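Beta-galactosidase (PDB 3TTY) hydrolyses beta-galactosides, releasing their terminal galactose, as a trimeric glycoside hydrolase with a TIM-barrel catalytic domain. Local coordinates at residues Glu27-Phe32 against Ile66-Lys71; Glu4-Ile9 against Gly36-Thr41; Asn16-Asp21 against Val44-Lys49; Trp330-Val335 against Gly380-Gln385. All blocks are in the same frame, centred on the assembly; numbering follows the deposited sequence.

Contact 1. Residues Glu27-Phe32 against Ile66-Lys71; sequences EDMRMF and IERLTK
R68 is the first residue of 66-71 to touch the other helix, and it does so by lying flat against M29. With CG anti to the backbone N (chi1 -176°) and a bend at chi2, its chain sends the guanidinium across to 27-32, where M29 CG sits over the centre of one face, 3.6 Å from R68 CZ. A methylene suits this place because it packs on the flat cation while the N-H groups at the edge stay available: NE pairs with E26 and NH1 with E72, both carboxylates just outside the segments. With an alanine here, E26 and E72 would probably lose the cation they share, and CB and CG of M29 their cover. L69, next along, meets the far end of the same methionine. Bends at chi2 and chi3 turn M29 so that CE lies 3.6 Å and SD 3.7 Å from L69 CD2, the two side chains crossing at about a right angle; a flexible thioether fits well between an arginine and a leucine. K71 folds its CE over the opposite face of the R68 guanidinium, toward the rim, so that the plane is sandwiched between two aliphatic groups. L69 also packs on A40, V42 and L76 of two barrel strands, as expected where neighbouring helices 22-35 and 60-71 coat the outside of a TIM barrel.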
loop_
_atom_site.group_PDB
_atom_site.type_symbol
_atom_site.label_atom_id
_atom_site.label_comp_id
_atom_site.label_asym_id
_atom_site.label_seq_id
_atom_site.Cartn_x
_atom_site.Cartn_y
_atom_site.Cartn_z
ATOM N N GLU A 27 11.225 37.446 -26.988
ATOM C CA GLU A 27 10.217 37.736 -25.976
ATOM C C GLU A 27 10.746 37.471 -24.561
ATOM O O GLU A 27 10.436 38.218 -23.639
ATOM C CB GLU A 27 8.934 36.945 -26.233
ATOM C CG GLU A 27 8.042 37.563 -27.290
ATOM C CD GLU A 27 7.745 39.026 -26.996
ATOM O OE1 GLU A 27 8.311 39.892 -27.699
ATOM O OE2 GLU A 27 6.958 39.308 -26.065
ATOM N N ASP A 28 11.537 36.416 -24.385
ATOM C CA ASP A 28 12.125 36.140 -23.072
ATOM C C ASP A 28 12.952 37.327 -22.589
ATOM O O ASP A 28 12.742 37.813 -21.486
ATOM C CB ASP A 28 13.008 34.879 -23.081
ATOM C CG ASP A 28 12.247 33.624 -23.454
ATOM O OD1 ASP A 28 11.023 33.552 -23.218
ATOM O OD2 ASP A 28 12.891 32.699 -23.981
ATOM N N MET A 29 13.900 37.782 -23.413
ATOM C CA MET A 29 14.766 38.902 -23.036
ATOM C C MET A 29 13.926 40.112 -22.656
ATOM O O MET A 29 14.192 40.767 -21.644
ATOM C CB MET A 29 15.725 39.294 -24.173
ATOM C CG MET A 29 16.729 38.224 -24.600
ATOM S SD MET A 29 17.626 37.464 -23.219
ATOM C CE MET A 29 16.724 35.919 -23.081
ATOM N N ARG A 30 12.919 40.409 -23.480
ATOM C CA ARG A 30 12.068 41.567 -23.248
ATOM C C ARG A 30 11.378 41.447 -21.887
ATOM O O ARG A 30 11.406 42.380 -21.092
ATOM C CB ARG A 30 11.037 41.749 -24.379
ATOM C CG ARG A 30 10.124 42.963 -24.187
ATOM C CD ARG A 30 9.024 43.084 -25.261
ATOM N NE ARG A 30 8.012 42.038 -25.112
ATOM C CZ ARG A 30 7.031 42.070 -24.214
ATOM N NH1 ARG A 30 6.921 43.096 -23.377
ATOM N NH2 ARG A 30 6.167 41.070 -24.145
ATOM N N MET A 31 10.774 40.293 -21.624
ATOM C CA MET A 31 10.086 40.072 -20.348
ATOM C C MET A 31 11.040 39.966 -19.143
ATOM O O MET A 31 10.710 40.432 -18.048
ATOM C CB MET A 31 9.114 38.882 -20.437
ATOM C CG MET A 31 7.823 39.223 -21.219
ATOM S SD MET A 31 6.586 37.922 -21.481
ATOM C CE MET A 31 7.196 37.158 -22.974
ATOM N N PHE A 32 12.224 39.382 -19.346
ATOM C CA PHE A 32 13.220 39.295 -18.270
ATOM C C PHE A 32 13.619 40.706 -17.823
ATOM O O PHE A 32 13.790 40.964 -16.635
ATOM C CB PHE A 32 14.463 38.478 -18.681
ATOM C CG PHE A 32 14.187 36.996 -18.921
ATOM C CD1 PHE A 32 12.969 36.432 -18.578
ATOM C CD2 PHE A 32 15.156 36.179 -19.496
ATOM C CE1 PHE A 32 12.714 35.079 -18.807
ATOM C CE2 PHE A 32 14.912 34.828 -19.725
ATOM C CZ PHE A 32 13.690 34.276 -19.377
ATOM N N ILE A 66 24.169 31.854 -24.975
ATOM C CA ILE A 66 25.021 32.604 -24.060
ATOM C C ILE A 66 25.289 34.022 -24.586
ATOM O O ILE A 66 25.262 34.997 -23.831
ATOM C CB ILE A 66 26.343 31.858 -23.800
ATOM C CG1 ILE A 66 26.077 30.627 -22.937
ATOM C CG2 ILE A 66 27.336 32.759 -23.105
ATOM C CD1 ILE A 66 27.251 29.694 -22.845
ATOM N N GLU A 67 25.527 34.126 -25.891
ATOM C CA GLU A 67 25.764 35.416 -26.519
ATOM C C GLU A 67 24.538 36.304 -26.371
ATOM O O GLU A 67 24.645 37.449 -25.945
ATOM C CB GLU A 67 26.152 35.231 -27.991
ATOM C CG GLU A 67 26.624 36.498 -28.694
ATOM C CD GLU A 67 27.773 37.188 -27.970
ATOM O OE1 GLU A 67 28.507 36.510 -27.207
ATOM O OE2 GLU A 67 27.936 38.416 -28.163
ATOM N N ARG A 68 23.368 35.764 -26.689
ATOM C CA ARG A 68 22.140 36.546 -26.615
ATOM C C ARG A 68 21.892 37.138 -25.231
ATOM O O ARG A 68 21.528 38.308 -25.103
ATOM C CB ARG A 68 20.925 35.726 -27.049
ATOM C CG ARG A 68 19.633 36.569 -27.080
ATOM C CD ARG A 68 19.766 37.703 -28.103
ATOM N NE ARG A 68 18.652 38.655 -28.083
ATOM C CZ ARG A 68 18.585 39.725 -27.292
ATOM N NH1 ARG A 68 19.563 39.997 -26.429
ATOM N NH2 ARG A 68 17.534 40.529 -27.365
ATOM N N LEU A 69 22.070 36.313 -24.203
ATOM C CA LEU A 69 21.921 36.746 -22.822
ATOM C C LEU A 69 22.982 37.774 -22.433
ATOM O O LEU A 69 22.709 38.731 -21.702
ATOM C CB LEU A 69 22.019 35.539 -21.886
ATOM C CG LEU A 69 20.847 34.551 -21.923
ATOM C CD1 LEU A 69 21.283 33.216 -21.336
ATOM C CD2 LEU A 69 19.659 35.110 -21.163
ATOM N N THR A 70 24.201 37.557 -22.903
ATOM C CA THR A 70 25.290 38.480 -22.633
ATOM C C THR A 70 24.941 39.870 -23.177
ATOM O O THR A 70 25.271 40.880 -22.567
ATOM C CB THR A 70 26.608 37.965 -23.239
ATOM O OG1 THR A 70 26.982 36.754 -22.577
ATOM C CG2 THR A 70 27.724 38.988 -23.056
ATOM N N LYS A 71 24.249 39.906 -24.315
ATOM C CA LYS A 71 23.782 41.161 -24.896
ATOM C C LYS A 71 22.882 41.937 -23.929
ATOM O O LYS A 71 22.935 43.166 -23.872
ATOM C CB LYS A 71 23.070 40.892 -26.222
ATOM C CG LYS A 71 23.116 42.038 -27.207
ATOM C CD LYS A 71 22.904 41.554 -28.647
ATOM C CE LYS A 71 21.525 40.915 -28.849
ATOM N NZ LYS A 71 21.340 40.327 -30.225
#

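Contact 2. Residues Glu4-Ile9 against Gly36-Thr41; sequences EKFPKI and GIDVAT
F6, with CG anti to its own nitrogen (chi1 -170°), and D38, with CG set between N and the carbonyl carbon (chi1 50°), are turned to meet at the N-terminal end of the TIM barrel, where 4-9 leads into strand 10-14 and 36-41 into strand 39-42. The D38 carboxylate stands almost perpendicular to the phenyl ring and touches it at the edge: OD1 lies in the ring plane, 3.4 Å from F6 CZ. That suits both groups, since the rim of an aromatic ring is slightly positive. V39 meets the same edge, its CB 3.8 Å from F6 CE2, while W10 stacks on the ring. K8 and D38 approach each other from opposite directions, and bends at chi3 and chi4 of the lysine curl the ammonium onto the syn lone pair of OD2, a salt bridge of 2.5 Å between K8 NZ and D38 OD2. The other oxygen, OD1, accepts the backbone N of Y11, so both ends of the carboxylate are held and its rotation is fixed. K8 NZ has further acceptors: I9 O at 3.0 Å and a water. That water accepts a hydrogen bond from K8 NZ (2.8 Å) and donates one to O of G36, the positive-phi glycine of a Schellman motif (2.6 Å).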
loop_
_atom_site.group_PDB
_atom_site.type_symbol
_atom_site.label_atom_id
_atom_site.label_comp_id
_atom_site.label_asym_id
_atom_site.label_seq_id
_atom_site.Cartn_x
_atom_site.Cartn_y
_atom_site.Cartn_z
ATOM N N GLU A 4 31.831 38.508 -6.788
ATOM C CA GLU A 4 32.026 39.953 -6.720
ATOM C C GLU A 4 31.562 40.699 -7.973
ATOM O O GLU A 4 31.321 41.899 -7.928
ATOM C CB GLU A 4 33.495 40.278 -6.444
ATOM C CG GLU A 4 34.011 39.753 -5.104
ATOM C CD GLU A 4 33.331 40.398 -3.898
ATOM O OE1 GLU A 4 33.022 41.612 -3.957
ATOM O OE2 GLU A 4 33.112 39.684 -2.885
ATOM N N LYS A 5 31.444 40.006 -9.096
ATOM C CA LYS A 5 31.118 40.728 -10.315
ATOM C C LYS A 5 29.610 40.962 -10.462
ATOM O O LYS A 5 29.151 41.563 -11.432
ATOM C CB LYS A 5 31.728 40.040 -11.539
ATOM C CG LYS A 5 31.269 38.611 -11.773
ATOM C CD LYS A 5 31.706 38.104 -13.158
ATOM C CE LYS A 5 33.193 37.878 -13.230
ATOM N NZ LYS A 5 33.589 37.394 -14.577
ATOM N N PHE A 6 28.854 40.527 -9.460
ATOM C CA PHE A 6 27.394 40.474 -9.534
ATOM C C PHE A 6 26.905 40.789 -8.132
ATOM O O PHE A 6 26.470 39.891 -7.415
ATOM C CB PHE A 6 26.984 39.057 -9.973
ATOM C CG PHE A 6 25.527 38.892 -10.336
ATOM C CD1 PHE A 6 24.620 39.935 -10.210
ATOM C CD2 PHE A 6 25.067 37.661 -10.797
ATOM C CE1 PHE A 6 23.274 39.752 -10.551
ATOM C CE2 PHE A 6 23.724 37.464 -11.139
ATOM C CZ PHE A 6 22.828 38.506 -11.015
ATOM N N PRO A 7 26.983 42.077 -7.738
ATOM C CA PRO A 7 26.858 42.528 -6.347
ATOM C C PRO A 7 25.436 42.859 -5.901
ATOM O O PRO A 7 25.186 43.931 -5.363
ATOM C CB PRO A 7 27.729 43.784 -6.324
ATOM C CG PRO A 7 27.522 44.384 -7.701
ATOM C CD PRO A 7 27.242 43.208 -8.650
ATOM N N LYS A 8 24.517 41.929 -6.112
ATOM C CA LYS A 8 23.159 42.054 -5.597
ATOM C C LYS A 8 22.624 40.663 -5.306
ATOM O O LYS A 8 23.310 39.668 -5.518
ATOM C CB LYS A 8 22.237 42.794 -6.596
ATOM C CG LYS A 8 22.257 42.240 -8.033
ATOM C CD LYS A 8 21.342 43.024 -8.975
ATOM C CE LYS A 8 19.852 42.910 -8.573
ATOM N NZ LYS A 8 19.260 41.576 -8.903
ATOM N N ILE A 9 21.398 40.596 -4.810
ATOM C CA ILE A 9 20.696 39.328 -4.693
ATOM C C ILE A 9 20.278 38.915 -6.098
ATOM O O ILE A 9 19.384 39.521 -6.683
ATOM C CB ILE A 9 19.470 39.474 -3.785
ATOM C CG1 ILE A 9 19.930 39.834 -2.365
ATOM C CG2 ILE A 9 18.646 38.195 -3.790
ATOM C CD1 ILE A 9 18.842 40.306 -1.460
ATOM N N GLY A 36 13.113 42.424 -14.104
ATOM C CA GLY A 36 14.363 42.622 -13.391
ATOM C C GLY A 36 15.094 41.311 -13.130
ATOM O O GLY A 36 15.780 41.161 -12.117
ATOM N N ILE A 37 14.936 40.362 -14.050
ATOM C CA ILE A 37 15.650 39.089 -14.004
ATOM C C ILE A 37 17.036 39.249 -14.614
ATOM O O ILE A 37 17.163 39.664 -15.766
ATOM C CB ILE A 37 14.856 37.985 -14.733
ATOM C CG1 ILE A 37 13.767 37.449 -13.797
ATOM C CG2 ILE A 37 15.788 36.856 -15.217
ATOM C CD1 ILE A 37 12.623 36.753 -14.502
ATOM N N ASP A 38 18.071 38.920 -13.845
ATOM C CA ASP A 38 19.447 39.166 -14.264
ATOM C C ASP A 38 20.374 37.935 -14.185
ATOM O O ASP A 38 21.592 38.042 -14.402
ATOM C CB ASP A 38 20.045 40.369 -13.509
ATOM C CG ASP A 38 19.853 40.279 -11.995
ATOM O OD1 ASP A 38 19.541 39.180 -11.482
ATOM O OD2 ASP A 38 20.025 41.314 -11.312
ATOM N N VAL A 39 19.804 36.773 -13.875
ATOM C CA VAL A 39 20.577 35.532 -13.910
ATOM C C VAL A 39 19.813 34.384 -14.574
ATOM O O VAL A 39 18.623 34.203 -14.358
ATOM C CB VAL A 39 21.077 35.127 -12.508
ATOM C CG1 VAL A 39 19.924 34.742 -11.604
ATOM C CG2 VAL A 39 22.093 34.001 -12.614
ATOM N N ALA A 40 20.508 33.622 -15.403
ATOM C CA ALA A 40 19.911 32.480 -16.067
ATOM C C ALA A 40 20.744 31.244 -15.765
ATOM O O ALA A 40 21.978 31.285 -15.841
ATOM C CB ALA A 40 19.818 32.717 -17.592
ATOM N N THR A 41 20.068 30.157 -15.402
ATOM C CA THR A 41 20.712 28.869 -15.169
ATOM C C THR A 41 20.423 28.016 -16.391
ATOM O O THR A 41 19.312 27.531 -16.569
ATOM C CB THR A 41 20.129 28.169 -13.916
ATOM O OG1 THR A 41 20.360 28.975 -12.751
ATOM C CG2 THR A 41 20.747 26.782 -13.716
HETATM O O HOH W 1 16.587 41.909 -9.785
#

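Contact 3. Residues Asn16-Asp21 against Val44-Lys49; sequences NPEQWD and VFSWAK
E18 and S46 form the tight centre of this contact, where S46 OG donates to E18 OE1 at 2.7 Å, using the anti lone pair. The glutamate gets there by a folded chain: CG lies between the backbone N and the carbonyl carbon (chi1 64°), which sets it 3.3 Å from S46 OG, and the bend at chi2 turns the carboxylate so that OE1 faces the hydroxyl. S46 occupies the N-cap position of helix 47-50, yet its hydroxyl makes no capping bond and is given to the glutamate instead. A bridging water extends the grip, donating to E18 OE1 at 2.7 Å and to N16 OD1 at 2.9 Å while accepting from F45 N. The more exposed side is looser: there the aliphatic chain of K49 runs past E18, with K49 CD 3.9 Å from E18 CB, and its ammonium makes a cation-pi contact with W61. A valine in place of E18 would probably leave the S46 hydroxyl without its acceptor and rob the water of one of its two. The contact joins the loops that follow strands 10-14 and 39-42 at the C-terminal end of the barrel, where F45 touches galactose and meets W187 of the second subunit; helix 60-71 borders it, with W61 against both E18 and S46.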
loop_
_atom_site.group_PDB
_atom_site.type_symbol
_atom_site.label_atom_id
_atom_site.label_comp_id
_atom_site.label_asym_id
_atom_site.label_seq_id
_atom_site.Cartn_x
_atom_site.Cartn_y
_atom_site.Cartn_z
ATOM N N ASN A 16 15.461 27.447 -20.374
ATOM C CA ASN A 16 15.650 26.357 -21.329
ATOM C C ASN A 16 15.198 26.699 -22.745
ATOM O O ASN A 16 14.296 26.071 -23.291
ATOM C CB ASN A 16 14.913 25.123 -20.825
ATOM C CG ASN A 16 15.400 24.694 -19.459
ATOM O OD1 ASN A 16 16.516 24.219 -19.328
ATOM N ND2 ASN A 16 14.577 24.884 -18.434
ATOM N N PRO A 17 15.845 27.701 -23.346
ATOM C CA PRO A 17 15.472 28.186 -24.672
ATOM C C PRO A 17 15.668 27.117 -25.734
ATOM O O PRO A 17 15.051 27.218 -26.788
ATOM C CB PRO A 17 16.439 29.349 -24.901
ATOM C CG PRO A 17 17.621 29.038 -24.015
ATOM C CD PRO A 17 17.012 28.410 -22.798
ATOM N N GLU A 18 16.503 26.110 -25.474
ATOM C CA GLU A 18 16.690 25.046 -26.460
ATOM C C GLU A 18 15.412 24.209 -26.656
ATOM O O GLU A 18 15.335 23.388 -27.570
ATOM C CB GLU A 18 17.911 24.161 -26.135
ATOM C CG GLU A 18 17.813 23.350 -24.819
ATOM C CD GLU A 18 18.349 24.120 -23.620
ATOM O OE1 GLU A 18 19.155 23.536 -22.861
ATOM O OE2 GLU A 18 17.974 25.307 -23.435
ATOM N N GLN A 19 14.414 24.429 -25.803
ATOM C CA GLN A 19 13.085 23.835 -25.984
ATOM C C GLN A 19 12.250 24.706 -26.919
ATOM O O GLN A 19 11.149 24.328 -27.323
ATOM C CB GLN A 19 12.347 23.699 -24.633
ATOM C CG GLN A 19 13.040 22.792 -23.609
ATOM C CD GLN A 19 12.348 22.761 -22.242
ATOM O OE1 GLN A 19 11.305 23.400 -22.031
ATOM N NE2 GLN A 19 12.943 22.019 -21.299
ATOM N N TRP A 20 12.763 25.883 -27.245
ATOM C CA TRP A 20 11.974 26.873 -27.977
ATOM C C TRP A 20 12.616 27.260 -29.313
ATOM O O TRP A 20 12.998 26.394 -30.077
ATOM C CB TRP A 20 11.730 28.095 -27.094
ATOM C CG TRP A 20 10.891 27.748 -25.936
ATOM C CD1 TRP A 20 11.312 27.232 -24.732
ATOM C CD2 TRP A 20 9.467 27.834 -25.861
ATOM N NE1 TRP A 20 10.229 27.012 -23.911
ATOM C CE2 TRP A 20 9.083 27.365 -24.583
ATOM C CE3 TRP A 20 8.474 28.263 -26.749
ATOM C CZ2 TRP A 20 7.752 27.327 -24.168
ATOM C CZ3 TRP A 20 7.145 28.217 -26.338
ATOM C CH2 TRP A 20 6.798 27.751 -25.057
ATOM N N ASP A 21 12.712 28.557 -29.588
ATOM C CA ASP A 21 13.368 29.042 -30.801
ATOM C C ASP A 21 13.809 30.483 -30.593
ATOM O O ASP A 21 13.672 31.023 -29.484
ATOM C CB ASP A 21 12.475 28.893 -32.043
ATOM C CG ASP A 21 11.167 29.678 -31.938
ATOM O OD1 ASP A 21 10.268 29.475 -32.791
ATOM O OD2 ASP A 21 11.030 30.503 -31.018
ATOM N N VAL A 44 21.049 22.786 -18.195
ATOM C CA VAL A 44 20.931 21.763 -17.148
ATOM C C VAL A 44 20.632 20.393 -17.754
ATOM O O VAL A 44 21.112 19.371 -17.264
ATOM C CB VAL A 44 19.849 22.096 -16.110
ATOM C CG1 VAL A 44 19.802 21.026 -15.024
ATOM C CG2 VAL A 44 20.091 23.452 -15.498
ATOM N N PHE A 45 19.866 20.371 -18.841
ATOM C CA PHE A 45 19.353 19.107 -19.358
ATOM C C PHE A 45 19.518 18.953 -20.856
ATOM O O PHE A 45 18.545 18.697 -21.568
ATOM C CB PHE A 45 17.880 18.922 -18.966
ATOM C CG PHE A 45 17.673 18.596 -17.499
ATOM C CD1 PHE A 45 18.191 17.430 -16.951
ATOM C CD2 PHE A 45 16.947 19.440 -16.679
ATOM C CE1 PHE A 45 17.990 17.110 -15.606
ATOM C CE2 PHE A 45 16.749 19.136 -15.330
ATOM C CZ PHE A 45 17.273 17.965 -14.794
ATOM N N SER A 46 20.751 19.078 -21.337
ATOM C CA SER A 46 20.972 19.062 -22.772
ATOM C C SER A 46 22.172 18.210 -23.156
ATOM O O SER A 46 22.830 18.462 -24.169
ATOM C CB SER A 46 21.136 20.490 -23.299
ATOM O OG SER A 46 19.881 21.028 -23.658
ATOM N N TRP A 47 22.448 17.196 -22.347
ATOM C CA TRP A 47 23.567 16.333 -22.625
ATOM C C TRP A 47 23.415 15.766 -24.042
ATOM O O TRP A 47 24.330 15.865 -24.851
ATOM C CB TRP A 47 23.666 15.235 -21.570
ATOM C CG TRP A 47 24.958 14.498 -21.588
ATOM C CD1 TRP A 47 25.857 14.423 -22.620
ATOM C CD2 TRP A 47 25.513 13.731 -20.514
ATOM N NE1 TRP A 47 26.931 13.637 -22.251
ATOM C CE2 TRP A 47 26.742 13.204 -20.964
ATOM C CE3 TRP A 47 25.077 13.418 -19.226
ATOM C CZ2 TRP A 47 27.551 12.410 -20.152
ATOM C CZ3 TRP A 47 25.876 12.623 -18.428
ATOM C CH2 TRP A 47 27.098 12.131 -18.895
ATOM N N ALA A 48 22.249 15.220 -24.355
ATOM C CA ALA A 48 22.040 14.615 -25.667
ATOM C C ALA A 48 22.065 15.636 -26.810
ATOM O O ALA A 48 22.499 15.322 -27.916
ATOM C CB ALA A 48 20.750 13.791 -25.700
ATOM N N LYS A 49 21.618 16.858 -26.556
ATOM C CA LYS A 49 21.699 17.879 -27.603
ATOM C C LYS A 49 23.157 18.185 -27.943
ATOM O O LYS A 49 23.521 18.402 -29.098
ATOM C CB LYS A 49 20.977 19.160 -27.189
ATOM C CG LYS A 49 20.855 20.177 -28.333
ATOM C CD LYS A 49 20.031 21.373 -27.917
ATOM C CE LYS A 49 19.823 22.342 -29.088
ATOM N NZ LYS A 49 19.370 21.679 -30.337
HETATM O O HOH W 2 18.711 24.947 -17.758
HETATM O O HOH W 3 18.182 22.272 -20.704
#

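Contact 4. Residues Trp330-Val335 against Gly380-Gln385; sequences WSYQAV and GKELQQ
Y332 ends in a hydroxyl that donates to E382, with 2.8 Å between Y332 OH and E382 OE1. The hydroxyl meets OE1 on the anti side, 29° out of the carboxylate plane, while OE1 itself lies in the plane of the phenol ring, beside its edge, 3.3 Å from Y332 CE2. The glutamate also offers its aliphatic root, since E382 CB is 3.2 Å from Y332 OH. On the other side of the hydroxyl comes L383, whose CD1 is 3.6 Å from Y332 OH and 4.0 Å from Y332 CE1, sliding past the ring in the opposite direction. Tyrosine suits this place because its ring can pack among leucines while its one polar atom still finds an acceptor. In the next shell, the E382 chain runs extended beyond CG (chi2 175°), which carries the carboxylate out to a salt bridge between OE2 and R328. That arginine lies one turn before Y332 on helix 326-336, so the first helix holds the glutamate through two side chains and restrains its rotation. L379 and L386 of the second helix also touch the Y332 side chain, completing an apolar stripe with L383, and L653 reaches it from the C-terminal region. Here two consecutive helices flanking strand 339-344, the last of the barrel, pack side by side on its outer surface, a pairing of neighbouring outer helices characteristic of a TIM barrel.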
loop_
_atom_site.group_PDB
_atom_site.type_symbol
_atom_site.label_atom_id
_atom_site.label_comp_id
_atom_site.label_asym_id
_atom_site.label_seq_id
_atom_site.Cartn_x
_atom_site.Cartn_y
_atom_site.Cartn_z
ATOM N N TRP A 330 7.889 34.061 0.813
ATOM C CA TRP A 330 8.770 32.894 0.868
ATOM C C TRP A 330 10.156 33.123 0.264
ATOM O O TRP A 330 11.103 32.405 0.598
ATOM C CB TRP A 330 8.090 31.681 0.218
ATOM C CG TRP A 330 6.908 31.189 0.984
ATOM C CD1 TRP A 330 6.396 31.732 2.119
ATOM C CD2 TRP A 330 6.091 30.051 0.675
ATOM N NE1 TRP A 330 5.316 31.003 2.548
ATOM C CE2 TRP A 330 5.102 29.966 1.679
ATOM C CE3 TRP A 330 6.096 29.098 -0.354
ATOM C CZ2 TRP A 330 4.126 28.971 1.689
ATOM C CZ3 TRP A 330 5.121 28.103 -0.347
ATOM C CH2 TRP A 330 4.150 28.047 0.672
ATOM N N SER A 331 10.268 34.107 -0.628
ATOM C CA SER A 331 11.574 34.527 -1.153
ATOM C C SER A 331 12.376 35.267 -0.088
ATOM O O SER A 331 13.549 34.972 0.118
ATOM C CB SER A 331 11.431 35.429 -2.394
ATOM O OG SER A 331 10.714 34.791 -3.434
ATOM N N TYR A 332 11.752 36.241 0.577
ATOM C CA TYR A 332 12.439 36.952 1.651
ATOM C C TYR A 332 12.670 36.071 2.880
ATOM O O TYR A 332 13.588 36.323 3.668
ATOM C CB TYR A 332 11.715 38.240 2.038
ATOM C CG TYR A 332 11.911 39.350 1.033
ATOM C CD1 TYR A 332 13.183 39.829 0.744
ATOM C CD2 TYR A 332 10.830 39.914 0.372
ATOM C CE1 TYR A 332 13.375 40.840 -0.188
ATOM C CE2 TYR A 332 11.011 40.919 -0.554
ATOM C CZ TYR A 332 12.284 41.375 -0.828
ATOM O OH TYR A 332 12.459 42.381 -1.739
ATOM N N GLN A 333 11.848 35.039 3.046
ATOM C CA GLN A 333 12.107 34.089 4.112
ATOM C C GLN A 333 13.453 33.402 3.862
ATOM O O GLN A 333 14.241 33.229 4.788
ATOM C CB GLN A 333 10.985 33.059 4.269
ATOM C CG GLN A 333 11.065 32.293 5.596
ATOM C CD GLN A 333 10.093 31.133 5.660
ATOM O OE1 GLN A 333 9.813 30.487 4.645
ATOM N NE2 GLN A 333 9.566 30.864 6.857
ATOM N N ALA A 334 13.715 33.027 2.615
ATOM C CA ALA A 334 14.999 32.444 2.264
ATOM C C ALA A 334 16.130 33.427 2.557
ATOM O O ALA A 334 17.117 33.081 3.217
ATOM C CB ALA A 334 15.020 32.024 0.823
ATOM N N VAL A 335 15.980 34.660 2.085
ATOM C CA VAL A 335 17.017 35.661 2.287
ATOM C C VAL A 335 17.292 35.859 3.777
ATOM O O VAL A 335 18.445 35.953 4.203
ATOM C CB VAL A 335 16.633 37.008 1.646
ATOM C CG1 VAL A 335 17.722 38.052 1.909
ATOM C CG2 VAL A 335 16.381 36.827 0.148
ATOM N N GLY A 380 11.373 41.498 -8.350
ATOM C CA GLY A 380 12.518 41.860 -9.166
ATOM C C GLY A 380 12.944 43.300 -8.922
ATOM O O GLY A 380 14.139 43.593 -8.786
ATOM N N LYS A 381 11.969 44.204 -8.863
ATOM C CA LYS A 381 12.265 45.615 -8.623
ATOM C C LYS A 381 12.902 45.880 -7.245
ATOM O O LYS A 381 13.920 46.566 -7.152
ATOM C CB LYS A 381 11.011 46.475 -8.817
ATOM C CG LYS A 381 11.261 47.989 -8.821
ATOM C CD LYS A 381 10.060 48.726 -9.422
ATOM C CE LYS A 381 10.241 50.241 -9.418
ATOM N NZ LYS A 381 9.088 50.928 -10.084
ATOM N N GLU A 382 12.299 45.349 -6.188
ATOM C CA GLU A 382 12.867 45.473 -4.841
ATOM C C GLU A 382 14.304 44.938 -4.775
ATOM O O GLU A 382 15.193 45.576 -4.213
ATOM C CB GLU A 382 11.979 44.750 -3.819
ATOM C CG GLU A 382 10.581 45.349 -3.703
ATOM C CD GLU A 382 9.668 44.558 -2.792
ATOM O OE1 GLU A 382 10.009 43.407 -2.452
ATOM O OE2 GLU A 382 8.595 45.088 -2.420
ATOM N N LEU A 383 14.529 43.766 -5.354
ATOM C CA LEU A 383 15.865 43.186 -5.351
ATOM C C LEU A 383 16.873 44.124 -6.006
ATOM O O LEU A 383 17.997 44.254 -5.538
ATOM C CB LEU A 383 15.872 41.820 -6.026
ATOM C CG LEU A 383 15.651 40.636 -5.082
ATOM C CD1 LEU A 383 15.221 41.069 -3.684
ATOM C CD2 LEU A 383 14.657 39.681 -5.694
ATOM N N GLN A 384 16.471 44.782 -7.087
ATOM C CA GLN A 384 17.341 45.779 -7.707
ATOM C C GLN A 384 17.625 46.924 -6.741
ATOM O O GLN A 384 18.766 47.354 -6.602
ATOM C CB GLN A 384 16.729 46.304 -9.001
ATOM C CG GLN A 384 16.998 45.405 -10.188
ATOM C CD GLN A 384 16.128 45.747 -11.365
ATOM O OE1 GLN A 384 15.117 46.428 -11.216
ATOM N NE2 GLN A 384 16.506 45.269 -12.552
ATOM N N GLN A 385 16.581 47.389 -6.060
ATOM C CA GLN A 385 16.697 48.505 -5.132
ATOM C C GLN A 385 17.539 48.158 -3.899
ATOM O O GLN A 385 18.162 49.038 -3.308
ATOM C CB GLN A 385 15.308 48.989 -4.711
ATOM C CG GLN A 385 14.478 49.529 -5.873
ATOM C CD GLN A 385 13.012 49.772 -5.508
ATOM O OE1 GLN A 385 12.286 50.444 -6.248
ATOM N NE2 GLN A 385 12.572 49.221 -4.370
#

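Following the chain from the N terminus, contact 2 opens first and closes at 36-41, joining the lead-ins to the first two barrel strands. Contact 3 opens at 16-21 within that span and closes at 44-49, tying the loops at the other end of the same strands; contact 1 starts at 27-32 and closes at 66-71 between the helices outside them. The three therefore cross one another rather than nest. Contact 4 comes later, in series, joining the two helices around the last strand. Ring closure brings it back to contact 2, where G36 packs on Q384 and K8 on L383, while F32 O probably bonds I37 N between contacts 1 and 2.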